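Local coordinates for protein exonuclease mut-7 homolog (Aedes aegypti, PDB 7JW2) that probably acts as a magnesium-dependent 3'-5' exoribonuclease that trims the 3' ends of Argonaute-bound microRNAs, the piece described being its exonuclease domain, at residues A[64-69]-A[74-79]. Numbering follows the deposited sequence.
Sequences IDVMVS and LDWAAL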
# COMPACT_ATOMS: atom_id res chain seq x y z
N ILE A 64 -4.85 -11.58 6.80
CA ILE A 64 -4.21 -10.58 7.66
C ILE A 64 -4.11 -11.14 9.07
O ILE A 64 -5.13 -11.42 9.71
CB ILE A 64 -4.99 -9.25 7.68
CG1 ILE A 64 -5.25 -8.72 6.26
CG2 ILE A 64 -4.24 -8.21 8.55
CD1 ILE A 64 -6.34 -7.66 6.26
N ASP A 65 -2.87 -11.30 9.56
CA ASP A 65 -2.62 -11.78 10.92
C ASP A 65 -2.68 -10.57 11.84
O ASP A 65 -1.71 -9.80 11.93
CB ASP A 65 -1.29 -12.50 11.03
CG ASP A 65 -1.10 -13.15 12.38
OD1 ASP A 65 -1.71 -12.66 13.35
OD2 ASP A 65 -0.36 -14.14 12.46
N VAL A 66 -3.83 -10.37 12.47
CA VAL A 66 -4.02 -9.17 13.27
C VAL A 66 -3.18 -9.23 14.53
O VAL A 66 -2.76 -8.19 15.06
CB VAL A 66 -5.52 -8.99 13.58
CG1 VAL A 66 -5.75 -7.80 14.50
CG2 VAL A 66 -6.30 -8.81 12.26
N MET A 67 -2.91 -10.44 15.03
CA MET A 67 -2.13 -10.58 16.25
C MET A 67 -0.68 -10.18 16.05
O MET A 67 -0.07 -9.58 16.94
CB MET A 67 -2.21 -12.03 16.74
CG MET A 67 -3.55 -12.39 17.34
SD MET A 67 -3.61 -14.11 17.91
CE MET A 67 -2.39 -14.08 19.21
N VAL A 68 -0.11 -10.49 14.89
CA VAL A 68 1.33 -10.31 14.65
C VAL A 68 1.63 -9.00 13.92
O VAL A 68 2.72 -8.42 14.07
CB VAL A 68 1.88 -11.51 13.86
CG1 VAL A 68 3.34 -11.31 13.48
CG2 VAL A 68 1.72 -12.80 14.68
N SER A 69 0.67 -8.49 13.13
CA SER A 69 1.00 -7.45 12.16
C SER A 69 1.22 -6.08 12.80
O SER A 69 1.94 -5.25 12.22
CB SER A 69 -0.11 -7.34 11.12
OG SER A 69 -0.05 -8.41 10.21
N LEU A 74 -4.07 4.36 10.71
CA LEU A 74 -3.94 4.72 9.30
C LEU A 74 -4.06 3.48 8.41
O LEU A 74 -4.66 3.55 7.33
CB LEU A 74 -2.60 5.43 9.06
CG LEU A 74 -2.16 5.82 7.64
CD1 LEU A 74 -1.57 4.67 6.83
CD2 LEU A 74 -3.28 6.48 6.90
N ASP A 75 -3.47 2.36 8.83
CA ASP A 75 -3.51 1.15 8.00
C ASP A 75 -4.93 0.63 7.87
O ASP A 75 -5.39 0.31 6.76
CB ASP A 75 -2.59 0.08 8.61
CG ASP A 75 -1.16 0.57 8.80
OD1 ASP A 75 -0.57 1.15 7.87
OD2 ASP A 75 -0.61 0.37 9.91
N TRP A 76 -5.66 0.55 8.98
CA TRP A 76 -7.05 0.09 8.94
C TRP A 76 -7.93 1.08 8.18
O TRP A 76 -8.81 0.67 7.42
CB TRP A 76 -7.59 -0.14 10.35
CG TRP A 76 -6.93 -1.31 11.02
CD1 TRP A 76 -6.15 -1.30 12.14
CD2 TRP A 76 -6.99 -2.68 10.59
NE1 TRP A 76 -5.73 -2.58 12.44
CE2 TRP A 76 -6.23 -3.44 11.50
CE3 TRP A 76 -7.62 -3.33 9.52
CZ2 TRP A 76 -6.08 -4.82 11.37
CZ3 TRP A 76 -7.47 -4.70 9.40
CH2 TRP A 76 -6.71 -5.43 10.32
N ALA A 77 -7.69 2.38 8.35
CA ALA A 77 -8.47 3.35 7.60
C ALA A 77 -8.21 3.20 6.10
O ALA A 77 -9.13 3.40 5.29
CB ALA A 77 -8.13 4.76 8.08
N ALA A 78 -6.99 2.85 5.71
CA ALA A 78 -6.69 2.68 4.30
C ALA A 78 -7.39 1.46 3.73
O ALA A 78 -7.86 1.49 2.58
CB ALA A 78 -5.18 2.58 4.08
N LEU A 79 -7.49 0.38 4.50
CA LEU A 79 -8.22 -0.80 4.04
C LEU A 79 -9.71 -0.51 3.94
O LEU A 79 -10.37 -0.91 2.96
CB LEU A 79 -7.96 -1.97 4.99
CG LEU A 79 -8.65 -3.28 4.63
CD1 LEU A 79 -8.18 -3.76 3.26
CD2 LEU A 79 -8.37 -4.33 5.69
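Val66 and Trp76 have the closest CA atoms, 10.7 Å apart, where the junction of strand 61-65 with helix 66-69 faces helix 73-84. Side chains bridge this spacing, Trp76 about half of it, Val66 and Ile64 the rest. With CG anti to its carbonyl carbon (chi1 -68°), Trp76 reaches Val66 and Ile64 by its six-membered ring. Val66 CG2 sits at the ring edge, near its plane, 3.9 Å from Trp76 CH2. The same ring carbon lies 4.1 Å from Ile64 CG2, which approaches obliquely as the two side chains run by one another in opposite senses. The other branch of Ile64 runs on to Leu79, one helical turn beyond Trp76, and the methyls Ile64 CD1 and Leu79 CD2 meet tip to tip at 3.9 Å. Asp65, between Ile64 and Val66 in sequence, N-caps the weakly bonded helix 66-69: its OD1 accepts from Val68 N at 3.1 Å, from above the carboxylate plane, while OD2 forms a salt bridge with Arg175. Asp65 O is gripped by Ser69 N and Ser69 OG from opposite faces of its plane. Leu55 and Ile53 of strand 50-56 extend the apolar layer, helix-on-sheet packing in the RNase H-like fold of DnaQ-type 3'-5' exonucleases.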